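Local coordinates for saposin-like protein (Necator americanus, PDB 3S63) that probably binds lipids and interacts with membranes, as a hookworm member of the saposin-like family, at residues I12-V17 with L51-N56; G19-N24 with V32-H37; S57-R62 with M72-I77. All coordinates share one frame; numbering follows the deposited sequence.

Interaction 1. Residues I12-V17 with L51-N56; sequences IALRTV and LLMKVN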
ATOM      1  N   ILE A  12       5.219  -2.694  -3.145  1.00 31.23           N
ATOM      2  CA  ILE A  12       5.916  -1.594  -3.776  1.00 35.28           C
ATOM      3  C   ILE A  12       5.221  -0.256  -3.517  1.00 35.55           C
ATOM      4  O   ILE A  12       5.868   0.744  -3.227  1.00 37.03           O
ATOM      5  CB  ILE A  12       5.998  -1.843  -5.287  1.00 37.04           C
ATOM      6  CG1 ILE A  12       6.743  -3.156  -5.550  1.00 37.65           C
ATOM      7  CG2 ILE A  12       6.657  -0.680  -5.992  1.00 29.39           C
ATOM      8  CD1 ILE A  12       6.737  -3.571  -7.011  1.00 45.96           C
ATOM      9  N   ALA A  13       3.899  -0.245  -3.636  1.00 30.32           N
ATOM     10  CA  ALA A  13       3.131   0.977  -3.507  1.00 26.41           C
ATOM     11  C   ALA A  13       3.172   1.513  -2.094  1.00 28.89           C
ATOM     12  O   ALA A  13       3.377   2.700  -1.886  1.00 32.28           O
ATOM     13  CB  ALA A  13       1.689   0.753  -3.950  1.00 23.40           C
ATOM     14  N   LEU A  14       2.968   0.645  -1.116  1.00 35.43           N
ATOM     15  CA  LEU A  14       2.904   1.078   0.275  1.00 34.75           C
ATOM     16  C   LEU A  14       4.272   1.482   0.803  1.00 38.24           C
ATOM     17  O   LEU A  14       4.391   2.326   1.692  1.00 39.49           O
ATOM     18  CB  LEU A  14       2.338  -0.035   1.153  1.00 34.35           C
ATOM     19  CG  LEU A  14       0.880  -0.389   0.924  1.00 35.26           C
ATOM     20  CD1 LEU A  14       0.365  -1.119   2.127  1.00 32.44           C
ATOM     21  CD2 LEU A  14       0.083   0.874   0.685  1.00 34.20           C
ATOM     22  N   ARG A  15       5.307   0.854   0.264  1.00 40.50           N
ATOM     23  CA  ARG A  15       6.665   1.069   0.731  1.00 36.54           C
ATOM     24  C   ARG A  15       7.192   2.374   0.179  1.00 36.10           C
ATOM     25  O   ARG A  15       7.864   3.131   0.872  1.00 35.31           O
ATOM     26  CB  ARG A  15       7.541  -0.081   0.258  1.00 40.65           C
ATOM     27  CG  ARG A  15       8.997   0.060   0.599  1.00 45.89           C
ATOM     28  CD  ARG A  15       9.830  -0.054  -0.661  1.00 49.81           C
ATOM     29  NE  ARG A  15      10.268  -1.420  -0.922  1.00 62.08           N
ATOM     30  CZ  ARG A  15      10.335  -1.960  -2.135  1.00 67.49           C
ATOM     31  NH1 ARG A  15       9.968  -1.252  -3.201  1.00 57.57           N
ATOM     32  NH2 ARG A  15      10.759  -3.209  -2.280  1.00 75.38           N
ATOM     33  N   THR A  16       6.874   2.617  -1.087  1.00 33.11           N
ATOM     34  CA  THR A  16       7.270   3.827  -1.783  1.00 33.34           C
ATOM     35  C   THR A  16       6.638   5.063  -1.140  1.00 35.35           C
ATOM     36  O   THR A  16       7.316   6.056  -0.910  1.00 33.76           O
ATOM     37  CB  THR A  16       6.912   3.736  -3.281  1.00 34.95           C
ATOM     38  OG1 THR A  16       7.745   2.754  -3.911  1.00 39.76           O
ATOM     39  CG2 THR A  16       7.140   5.050  -3.972  1.00 34.12           C
ATOM     40  N   VAL A  17       5.348   4.991  -0.830  1.00 35.31           N
ATOM     41  CA  VAL A  17       4.659   6.090  -0.161  1.00 29.12           C
ATOM     42  C   VAL A  17       5.145   6.274   1.282  1.00 33.83           C
ATOM     43  O   VAL A  17       5.235   7.401   1.772  1.00 36.02           O
ATOM     44  CB  VAL A  17       3.127   5.903  -0.170  1.00 27.57           C
ATOM     45  CG1 VAL A  17       2.455   6.893   0.786  1.00 23.18           C
ATOM     46  CG2 VAL A  17       2.573   6.012  -1.601  1.00 24.02           C
ATOM     47  N   LEU A  51      -8.965   1.782  -5.609  1.00 36.47           N
ATOM     48  CA  LEU A  51     -10.074   1.294  -4.796  1.00 33.92           C
ATOM     49  C   LEU A  51      -9.580   0.671  -3.514  1.00 33.34           C
ATOM     50  O   LEU A  51     -10.277   0.683  -2.498  1.00 34.73           O
ATOM     51  CB  LEU A  51     -10.890   0.259  -5.571  1.00 36.42           C
ATOM     52  CG  LEU A  51     -11.751   0.856  -6.679  1.00 40.86           C
ATOM     53  CD1 LEU A  51     -11.899  -0.112  -7.825  1.00 38.80           C
ATOM     54  CD2 LEU A  51     -13.101   1.277  -6.122  1.00 43.68           C
ATOM     55  N   LEU A  52      -8.381   0.103  -3.579  1.00 27.22           N
ATOM     56  CA  LEU A  52      -7.771  -0.536  -2.427  1.00 26.85           C
ATOM     57  C   LEU A  52      -7.454   0.513  -1.382  1.00 30.51           C
ATOM     58  O   LEU A  52      -7.799   0.353  -0.207  1.00 28.30           O
ATOM     59  CB  LEU A  52      -6.482  -1.224  -2.833  1.00 30.86           C
ATOM     60  CG  LEU A  52      -6.212  -2.634  -2.322  1.00 30.32           C
ATOM     61  CD1 LEU A  52      -4.706  -2.817  -2.280  1.00 29.04           C
ATOM     62  CD2 LEU A  52      -6.850  -2.855  -0.957  1.00 25.68           C
ATOM     63  N   MET A  53      -6.789   1.586  -1.812  1.00 27.31           N
ATOM     64  CA  MET A  53      -6.432   2.660  -0.893  1.00 30.95           C
ATOM     65  C   MET A  53      -7.699   3.352  -0.392  1.00 31.16           C
ATOM     66  O   MET A  53      -7.751   3.814   0.749  1.00 31.12           O
ATOM     67  CB  MET A  53      -5.476   3.681  -1.544  1.00 31.12           C
ATOM     68  CG  MET A  53      -4.281   3.072  -2.270  1.00 30.28           C
ATOM     69  SD  MET A  53      -3.356   1.948  -1.230  1.00 37.98           S
ATOM     70  CE  MET A  53      -2.335   1.045  -2.392  1.00 27.12           C
ATOM     71  N   LYS A  54      -8.725   3.421  -1.235  1.00 30.24           N
ATOM     72  CA  LYS A  54      -9.945   4.112  -0.848  1.00 30.04           C
ATOM     73  C   LYS A  54     -10.587   3.402   0.322  1.00 34.37           C
ATOM     74  O   LYS A  54     -10.905   4.015   1.334  1.00 41.05           O
ATOM     75  CB  LYS A  54     -10.939   4.197  -1.998  1.00 32.48           C
ATOM     76  CG  LYS A  54     -12.193   4.969  -1.617  1.00 37.22           C
ATOM     77  CD  LYS A  54     -13.370   4.732  -2.572  1.00 47.30           C
ATOM     78  CE  LYS A  54     -14.067   3.407  -2.310  1.00 42.89           C
ATOM     79  NZ  LYS A  54     -15.470   3.422  -2.810  1.00 51.75           N
ATOM     80  N   VAL A  55     -10.773   2.096   0.178  1.00 29.96           N
ATOM     81  CA  VAL A  55     -11.449   1.312   1.191  1.00 30.07           C
ATOM     82  C   VAL A  55     -10.609   1.207   2.458  1.00 33.82           C
ATOM     83  O   VAL A  55     -11.138   1.300   3.565  1.00 35.05           O
ATOM     84  CB  VAL A  55     -11.747  -0.108   0.678  1.00 33.27           C
ATOM     85  CG1 VAL A  55     -12.468  -0.918   1.741  1.00 31.07           C
ATOM     86  CG2 VAL A  55     -12.572  -0.046  -0.583  1.00 31.59           C
ATOM     87  N   ASN A  56      -9.299   1.032   2.290  1.00 32.57           N
ATOM     88  CA  ASN A  56      -8.427   0.662   3.404  1.00 30.53           C
ATOM     89  C   ASN A  56      -7.464   1.713   3.906  1.00 29.86           C
ATOM     90  O   ASN A  56      -6.501   1.361   4.585  1.00 31.80           O
ATOM     91  CB  ASN A  56      -7.607  -0.580   3.049  1.00 30.95           C
ATOM     92  CG  ASN A  56      -8.464  -1.782   2.823  1.00 32.18           C
ATOM     93  OD1 ASN A  56      -8.982  -2.367   3.775  1.00 34.72           O
ATOM     94  ND2 ASN A  56      -8.635  -2.164   1.561  1.00 29.70           N
TER
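Ala13 and Leu14 on helix 3-20 meet Met53 on helix 46-65 with the backbones well apart, the nearest CA atoms, those of Leu14 and Met53, being 9.5 Å from each other. Side chains alone bridge that distance, and Met53 does most of the reaching. Its CG lies beside the backbone N (chi1 -48°), the chain bends again at chi2 (-53°), and the nearly extended last torsion then carries the methyl CE forward to the other helix. CE meets Leu14 CD2 at 3.9 Å and Ala13 CB at 4.3 Å, so one methyl touches both residues. The sulfur follows behind, with Met53 SD 4.1 Å from Leu14 CD2. Leu14 supplies a single branch: its CB does not point at the partner helix, but the end of the side chain swings closer and sets CD2 against the thioether, the two chains crossing at a slant.

Each helix also ties a polar side chain back onto its own previous turn. Thr16 OG1 and Thr16 N approach Ile12 O from opposite faces of its carbonyl plane, the hydroxyl at 2.8 Å. Asn56 ND2 reaches Leu52 O at 3.2 Å, in the carbonyl plane and on a lone pair.

All three touching residues are buried close to the centre of the chain, where Leu35 of helix 28-39 and Val74 of helix 71-77 also pack on Leu14. The contact belongs to the hydrophobic interior of a saposin-like helical fold. Joined by dispersion between methyls and a thioether alone, segments 12-17 and 51-56 share no directional bond that would fix their register.

Interaction 2. Residues G19-N24 with V32-H37; sequences GHFGGN and VHQLKH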
ATOM      1  N   GLY A  19       8.156   5.543   2.338  1.00 37.32           N
ATOM      2  CA  GLY A  19       9.482   6.104   2.194  1.00 32.81           C
ATOM      3  C   GLY A  19       9.378   7.567   1.838  1.00 32.78           C
ATOM      4  O   GLY A  19      10.197   8.367   2.253  1.00 33.68           O
ATOM      5  N   HIS A  20       8.356   7.911   1.063  1.00 28.92           N
ATOM      6  CA  HIS A  20       8.141   9.285   0.650  1.00 30.08           C
ATOM      7  C   HIS A  20       8.061  10.254   1.842  1.00 30.82           C
ATOM      8  O   HIS A  20       8.659  11.325   1.804  1.00 30.63           O
ATOM      9  CB  HIS A  20       6.881   9.388  -0.203  1.00 23.93           C
ATOM     10  CG  HIS A  20       6.480  10.792  -0.527  1.00 22.79           C
ATOM     11  ND1 HIS A  20       5.414  11.417   0.080  1.00 26.75           N
ATOM     12  CD2 HIS A  20       6.997  11.690  -1.392  1.00 23.64           C
ATOM     13  CE1 HIS A  20       5.285  12.639  -0.401  1.00 25.89           C
ATOM     14  NE2 HIS A  20       6.241  12.832  -1.291  1.00 30.74           N
ATOM     15  N   PHE A  21       7.324   9.878   2.882  1.00 26.91           N
ATOM     16  CA  PHE A  21       7.170  10.710   4.071  1.00 29.03           C
ATOM     17  C   PHE A  21       8.264  10.412   5.070  1.00 34.46           C
ATOM     18  O   PHE A  21       8.277  10.951   6.175  1.00 35.28           O
ATOM     19  CB  PHE A  21       5.850  10.421   4.775  1.00 32.42           C
ATOM     20  CG  PHE A  21       4.629  10.761   3.969  1.00 34.89           C
ATOM     21  CD1 PHE A  21       3.966   9.779   3.257  1.00 26.21           C
ATOM     22  CD2 PHE A  21       4.120  12.054   3.962  1.00 27.79           C
ATOM     23  CE1 PHE A  21       2.840  10.088   2.542  1.00 29.08           C
ATOM     24  CE2 PHE A  21       3.003  12.354   3.262  1.00 26.59           C
ATOM     25  CZ  PHE A  21       2.356  11.372   2.544  1.00 28.24           C
ATOM     26  N   GLY A  22       9.168   9.520   4.695  1.00 37.62           N
ATOM     27  CA  GLY A  22      10.234   9.122   5.584  1.00 33.84           C
ATOM     28  C   GLY A  22       9.701   8.650   6.915  1.00 38.07           C
ATOM     29  O   GLY A  22      10.366   8.809   7.932  1.00 43.37           O
ATOM     30  N   GLY A  23       8.496   8.086   6.911  1.00 40.27           N
ATOM     31  CA  GLY A  23       7.898   7.538   8.118  1.00 38.01           C
ATOM     32  C   GLY A  23       7.195   8.554   9.001  1.00 44.79           C
ATOM     33  O   GLY A  23       6.567   8.192  10.002  1.00 45.40           O
ATOM     34  N   ASN A  24       7.315   9.831   8.642  1.00 42.33           N
ATOM     35  CA  ASN A  24       6.585  10.895   9.311  1.00 37.90           C
ATOM     36  C   ASN A  24       5.371  11.214   8.471  1.00 39.73           C
ATOM     37  O   ASN A  24       5.447  12.012   7.544  1.00 41.98           O
ATOM     38  CB  ASN A  24       7.461  12.138   9.438  1.00 47.11           C
ATOM     39  CG  ASN A  24       6.781  13.279  10.203  1.00 56.96           C
ATOM     40  OD1 ASN A  24       7.448  14.212  10.663  1.00 60.30           O
ATOM     41  ND2 ASN A  24       5.458  13.209  10.340  1.00 51.36           N
ATOM     42  N   VAL A  32      -3.480   9.838   1.768  1.00 33.70           N
ATOM     43  CA  VAL A  32      -4.331   9.440   0.658  1.00 30.31           C
ATOM     44  C   VAL A  32      -3.999  10.147  -0.662  1.00 31.34           C
ATOM     45  O   VAL A  32      -4.011   9.528  -1.724  1.00 33.63           O
ATOM     46  CB  VAL A  32      -5.806   9.679   1.023  1.00 33.04           C
ATOM     47  CG1 VAL A  32      -6.719   9.342  -0.138  1.00 31.31           C
ATOM     48  CG2 VAL A  32      -6.176   8.849   2.228  1.00 31.85           C
ATOM     49  N   HIS A  33      -3.714  11.440  -0.599  1.00 30.34           N
ATOM     50  CA  HIS A  33      -3.289  12.187  -1.780  1.00 27.72           C
ATOM     51  C   HIS A  33      -2.060  11.560  -2.439  1.00 33.39           C
ATOM     52  O   HIS A  33      -1.944  11.575  -3.673  1.00 33.01           O
ATOM     53  CB  HIS A  33      -3.029  13.639  -1.428  1.00 24.73           C
ATOM     54  N   GLN A  34      -1.153  10.998  -1.626  1.00 34.41           N
ATOM     55  CA  GLN A  34       0.047  10.317  -2.142  1.00 32.23           C
ATOM     56  C   GLN A  34      -0.194   8.888  -2.561  1.00 32.86           C
ATOM     57  O   GLN A  34       0.339   8.443  -3.574  1.00 36.65           O
ATOM     58  CB  GLN A  34       1.199  10.339  -1.139  1.00 34.80           C
ATOM     59  CG  GLN A  34       2.125  11.534  -1.299  1.00 45.86           C
ATOM     60  CD  GLN A  34       2.826  11.571  -2.646  1.00 39.31           C
ATOM     61  OE1 GLN A  34       3.358  10.557  -3.116  1.00 38.09           O
ATOM     62  NE2 GLN A  34       2.828  12.742  -3.275  1.00 35.94           N
ATOM     63  N   LEU A  35      -0.970   8.155  -1.769  1.00 29.83           N
ATOM     64  CA  LEU A  35      -1.363   6.811  -2.160  1.00 26.35           C
ATOM     65  C   LEU A  35      -1.974   6.867  -3.563  1.00 28.12           C
ATOM     66  O   LEU A  35      -1.553   6.122  -4.455  1.00 30.72           O
ATOM     67  CB  LEU A  35      -2.304   6.172  -1.125  1.00 27.92           C
ATOM     68  CG  LEU A  35      -1.686   5.655   0.192  1.00 25.75           C
ATOM     69  CD1 LEU A  35      -2.728   5.443   1.266  1.00 22.52           C
ATOM     70  CD2 LEU A  35      -0.845   4.393   0.007  1.00 21.04           C
ATOM     71  N   LYS A  36      -2.922   7.780  -3.775  1.00 36.25           N
ATOM     72  CA  LYS A  36      -3.522   7.990  -5.106  1.00 37.26           C
ATOM     73  C   LYS A  36      -2.492   8.310  -6.199  1.00 38.69           C
ATOM     74  O   LYS A  36      -2.518   7.701  -7.271  1.00 40.90           O
ATOM     75  CB  LYS A  36      -4.615   9.072  -5.056  1.00 34.57           C
ATOM     76  CG  LYS A  36      -5.875   8.620  -4.330  1.00 36.18           C
ATOM     77  CD  LYS A  36      -6.834   9.756  -3.974  1.00 37.50           C
ATOM     78  CE  LYS A  36      -7.522  10.367  -5.191  1.00 50.46           C
ATOM     79  NZ  LYS A  36      -8.719  11.185  -4.797  1.00 54.61           N
ATOM     80  N   HIS A  37      -1.587   9.251  -5.924  1.00 33.47           N
ATOM     81  CA  HIS A  37      -0.523   9.605  -6.869  1.00 32.81           C
ATOM     82  C   HIS A  37       0.341   8.391  -7.194  1.00 34.95           C
ATOM     83  O   HIS A  37       0.753   8.187  -8.332  1.00 39.44           O
ATOM     84  CB  HIS A  37       0.344  10.754  -6.312  1.00 37.44           C
ATOM     85  CG  HIS A  37       1.572  11.045  -7.129  1.00 44.69           C
ATOM     86  ND1 HIS A  37       2.732  10.304  -7.028  1.00 47.08           N
ATOM     87  CD2 HIS A  37       1.816  11.993  -8.066  1.00 40.82           C
ATOM     88  CE1 HIS A  37       3.635  10.776  -7.872  1.00 38.65           C
ATOM     89  NE2 HIS A  37       3.104  11.802  -8.512  1.00 39.84           N
TER
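His20 and Phe21, where helix 3-20 ends, pack around Gln34 of helix 28-39 in a surface contact of two rings and one amide side chain. It joins the first two helices of the saposin-like fold beside the turn that leads from one to the other. The first helix closes in a Schellman motif, with Gly22 at positive phi and its N bonded to Gly19 O at 2.9 Å; a type I' turn from Phe21 to Asn24 then redirects the chain.

The two rings prepare the site. His20 has CG anti to the backbone N, which sends its imidazole toward helix 28-39, whereas Phe21 starts beside its own N and only the far end of the ring approaches. The rings also meet each other: His20 ND1 lies over the centre of the Phe21 ring, 3.7 Å above its plane, and Phe21 CE1 sits in plane at the imidazole edge.

Gln34 enters with its chain bent at chi2 (-62°), and this turns the terminal amide across the histidine. Amide and imidazole planes are 22° apart, a stacked pair in which the amide is offset toward the ring's rim. Against Phe21 the amide plane stands at 80°, and there the aliphatic part of the glutamine does the touching: CG lies obliquely to the ring, with CB also near its CE1 and CZ. Gln34 CG, for instance, is 3.9 Å from Phe21 CZ. Val17 of helix 3-20 also touches Gln34, while Lys30 and Leu31 pack on Phe21.

Stacking and van der Waals contact make up this meeting of His20, Phe21 and Gln34, in which His20 CE1 lies 3.5 Å from both CG and CD of Gln34.

Interaction 3. Residues S57-R62 with M72-I77; sequences SDLIFR and MEVCLI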
ATOM      1  N   SER A  57      -7.691   2.982   3.580  1.00 33.63           N
ATOM      2  CA  SER A  57      -6.714   4.019   3.935  1.00 29.68           C
ATOM      3  C   SER A  57      -6.542   4.148   5.445  1.00 30.13           C
ATOM      4  O   SER A  57      -5.479   4.527   5.908  1.00 33.26           O
ATOM      5  CB  SER A  57      -7.032   5.380   3.283  1.00 28.69           C
ATOM      6  OG  SER A  57      -8.197   6.007   3.809  1.00 29.66           O
ATOM      7  N   ASP A  58      -7.589   3.828   6.203  1.00 29.83           N
ATOM      8  CA  ASP A  58      -7.522   3.878   7.659  1.00 26.44           C
ATOM      9  C   ASP A  58      -6.605   2.797   8.204  1.00 28.48           C
ATOM     10  O   ASP A  58      -5.802   3.048   9.091  1.00 31.65           O
ATOM     11  CB  ASP A  58      -8.919   3.797   8.293  1.00 30.41           C
ATOM     12  CG  ASP A  58      -9.722   2.556   7.850  1.00 35.02           C
ATOM     13  OD1 ASP A  58      -9.254   1.765   7.002  1.00 31.08           O
ATOM     14  OD2 ASP A  58     -10.849   2.380   8.360  1.00 32.15           O
ATOM     15  N   LEU A  59      -6.710   1.593   7.660  1.00 29.29           N
ATOM     16  CA  LEU A  59      -5.829   0.513   8.070  1.00 25.58           C
ATOM     17  C   LEU A  59      -4.391   0.817   7.659  1.00 29.89           C
ATOM     18  O   LEU A  59      -3.471   0.639   8.450  1.00 33.53           O
ATOM     19  CB  LEU A  59      -6.280  -0.806   7.465  1.00 27.77           C
ATOM     20  CG  LEU A  59      -5.322  -1.980   7.669  1.00 29.99           C
ATOM     21  CD1 LEU A  59      -5.643  -2.732   8.961  1.00 26.82           C
ATOM     22  CD2 LEU A  59      -5.376  -2.913   6.458  1.00 26.58           C
ATOM     23  N   ILE A  60      -4.189   1.287   6.430  1.00 30.47           N
ATOM     24  CA  ILE A  60      -2.846   1.665   5.985  1.00 29.45           C
ATOM     25  C   ILE A  60      -2.256   2.820   6.798  1.00 29.73           C
ATOM     26  O   ILE A  60      -1.075   2.822   7.096  1.00 34.89           O
ATOM     27  CB  ILE A  60      -2.825   2.022   4.496  1.00 28.74           C
ATOM     28  CG1 ILE A  60      -3.402   0.868   3.696  1.00 27.39           C
ATOM     29  CG2 ILE A  60      -1.412   2.327   4.035  1.00 27.06           C
ATOM     30  CD1 ILE A  60      -3.829   1.266   2.297  1.00 36.48           C
ATOM     31  N   PHE A  61      -3.079   3.795   7.160  1.00 27.20           N
ATOM     32  CA  PHE A  61      -2.620   4.928   7.942  1.00 26.36           C
ATOM     33  C   PHE A  61      -2.169   4.452   9.299  1.00 29.90           C
ATOM     34  O   PHE A  61      -1.058   4.746   9.728  1.00 33.98           O
ATOM     35  CB  PHE A  61      -3.729   5.959   8.094  1.00 29.22           C
ATOM     36  CG  PHE A  61      -3.360   7.143   8.951  1.00 29.51           C
ATOM     37  CD1 PHE A  61      -2.545   8.159   8.452  1.00 32.04           C
ATOM     38  CD2 PHE A  61      -3.866   7.271  10.238  1.00 29.48           C
ATOM     39  CE1 PHE A  61      -2.217   9.277   9.241  1.00 30.48           C
ATOM     40  CE2 PHE A  61      -3.553   8.384  11.031  1.00 32.05           C
ATOM     41  CZ  PHE A  61      -2.724   9.386  10.532  1.00 31.01           C
ATOM     42  N   ARG A  62      -3.031   3.698   9.972  1.00 33.28           N
ATOM     43  CA  ARG A  62      -2.714   3.168  11.295  1.00 29.84           C
ATOM     44  C   ARG A  62      -1.425   2.365  11.303  1.00 31.86           C
ATOM     45  O   ARG A  62      -0.574   2.585  12.153  1.00 34.50           O
ATOM     46  CB  ARG A  62      -3.846   2.290  11.799  1.00 30.46           C
ATOM     47  CG  ARG A  62      -3.621   1.729  13.175  1.00 29.72           C
ATOM     48  CD  ARG A  62      -4.722   0.752  13.510  1.00 33.05           C
ATOM     49  NE  ARG A  62      -4.529  -0.523  12.822  1.00 33.03           N
ATOM     50  CZ  ARG A  62      -5.440  -1.486  12.740  1.00 30.05           C
ATOM     51  NH1 ARG A  62      -6.641  -1.346  13.285  1.00 31.88           N
ATOM     52  NH2 ARG A  62      -5.145  -2.593  12.100  1.00 30.00           N
ATOM     53  N   MET A  72       4.352  -6.046   3.544  1.00 54.18           N
ATOM     54  CA  MET A  72       3.802  -7.361   3.270  1.00 49.52           C
ATOM     55  C   MET A  72       2.774  -7.775   4.306  1.00 49.22           C
ATOM     56  O   MET A  72       1.988  -8.683   4.079  1.00 56.09           O
ATOM     57  CB  MET A  72       4.919  -8.399   3.194  1.00 54.14           C
ATOM     58  CG  MET A  72       4.519  -9.767   3.695  1.00 60.53           C
ATOM     59  SD  MET A  72       4.549 -11.044   2.432  1.00 69.69           S
ATOM     60  CE  MET A  72       3.656 -10.230   1.127  1.00 63.77           C
ATOM     61  N   GLU A  73       2.752  -7.102   5.440  1.00 37.59           N
ATOM     62  CA  GLU A  73       1.875  -7.535   6.519  1.00 38.52           C
ATOM     63  C   GLU A  73       0.514  -6.898   6.346  1.00 39.81           C
ATOM     64  O   GLU A  73      -0.520  -7.520   6.594  1.00 35.18           O
ATOM     65  CB  GLU A  73       2.455  -7.123   7.870  1.00 46.94           C
ATOM     66  CG  GLU A  73       2.138  -8.063   9.015  1.00 58.04           C
ATOM     67  CD  GLU A  73       3.338  -8.922   9.399  1.00 71.91           C
ATOM     68  OE1 GLU A  73       4.029  -8.570  10.390  1.00 76.04           O
ATOM     69  OE2 GLU A  73       3.589  -9.940   8.706  1.00 68.75           O
ATOM     70  N   VAL A  74       0.520  -5.638   5.931  1.00 42.85           N
ATOM     71  CA  VAL A  74      -0.719  -4.900   5.771  1.00 38.66           C
ATOM     72  C   VAL A  74      -1.401  -5.402   4.497  1.00 37.47           C
ATOM     73  O   VAL A  74      -2.619  -5.386   4.394  1.00 39.99           O
ATOM     74  CB  VAL A  74      -0.460  -3.363   5.783  1.00 37.67           C
ATOM     75  CG1 VAL A  74       0.612  -3.014   4.806  1.00 39.67           C
ATOM     76  CG2 VAL A  74      -1.725  -2.566   5.489  1.00 32.32           C
ATOM     77  N   CYS A  75      -0.609  -5.896   3.550  1.00 36.21           N
ATOM     78  CA  CYS A  75      -1.137  -6.445   2.301  1.00 38.45           C
ATOM     79  C   CYS A  75      -1.749  -7.838   2.488  1.00 43.22           C
ATOM     80  O   CYS A  75      -2.583  -8.279   1.701  1.00 42.36           O
ATOM     81  CB  CYS A  75      -0.035  -6.488   1.238  1.00 40.76           C
ATOM     82  SG  CYS A  75       0.474  -4.851   0.644  1.00 43.59           S
ATOM     83  N   LEU A  76      -1.312  -8.527   3.535  1.00 43.72           N
ATOM     84  CA  LEU A  76      -1.880  -9.801   3.926  1.00 36.61           C
ATOM     85  C   LEU A  76      -3.240  -9.584   4.575  1.00 35.68           C
ATOM     86  O   LEU A  76      -4.164 -10.374   4.382  1.00 38.66           O
ATOM     87  CB  LEU A  76      -0.935 -10.505   4.909  1.00 38.70           C
ATOM     88  CG  LEU A  76       0.336 -11.152   4.341  1.00 43.97           C
ATOM     89  CD1 LEU A  76       1.293 -11.583   5.432  1.00 40.36           C
ATOM     90  CD2 LEU A  76       0.001 -12.328   3.437  1.00 46.60           C
ATOM     91  N   ILE A  77      -3.351  -8.517   5.363  1.00 39.01           N
ATOM     92  CA  ILE A  77      -4.589  -8.183   6.075  1.00 37.35           C
ATOM     93  C   ILE A  77      -5.673  -7.758   5.099  1.00 38.02           C
ATOM     94  O   ILE A  77      -6.869  -7.947   5.345  1.00 44.58           O
ATOM     95  CB  ILE A  77      -4.371  -7.040   7.076  1.00 31.72           C
ATOM     96  CG1 ILE A  77      -3.327  -7.426   8.123  1.00 32.44           C
ATOM     97  CG2 ILE A  77      -5.650  -6.683   7.767  1.00 27.47           C
ATOM     98  CD1 ILE A  77      -2.855  -6.237   8.967  1.00 31.91           C
TER
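Leu59 and Ile60 of helix 46-65 pack on Val74 and Ile77 of helix 71-77 in an antiparallel helix pair of the saposin-like fold. The axes of the two short segments approach to 10.6 Å with 154° between their directions, and the CA atoms of Ile60 and Val74 come within 6.9 Å.

Leu59 is the main reaching side chain. Its CB points toward the other helix, CG stands trans to the backbone N (chi1 172°), and the side chain arrives with its two methyls. CD2 touches Val74 CG2 at 3.8 Å and Ile77 CG2 at 4.0 Å. Its other branch, CD1, touches Ile77 CG2 as well, so that methyl faces both ends of the leucine fork. Leu59 and Val74 lie alongside each other, pointing opposite ways, whereas Ile77, one helical turn after Val74, comes across the leucine at a slant.

Val74 adopts the less usual rotamer for a helix: chi1 of 51° lodges CG1 between the backbone N and the carbonyl carbon and leaves CG2 to meet helix 46-65. In Ile77 the short branch CG2 makes the closer approach to the leucine.

Val74 and Ile60 are buried, and Leu14 of helix 3-20 packs on Ile60; Ile77, by contrast, lies at the exposed border. The neighbouring Cys75 points away from helix 46-65 and forms a disulfide with Cys10, which fastens helix 71-77 to helix 3-20. The apolar strip thus holds one flank of the short helix and the disulfide another. On the inner side, Ile60 CG1 lies 4.2 Å from Val74 CG2.

Along the chain, interaction 2 joins helix 3-20 to helix 28-39 within the span bridged by interaction 1, which brings helix 3-20 to helix 46-65; interaction 3 follows, setting helix 71-77 against helix 46-65. The centre of interaction 1 lies about 9 Å from that of interaction 2 and 8 Å from that of interaction 3, while the latter two are about 14 Å apart. The Met53 sulfur packs against both Leu35 and Ile60, and Val32 touches Ser57 between the outer two contacts. The buried centre is therefore continuous through all four helices, with interaction 2 at the surface, consistent with a compact saposin-like chain.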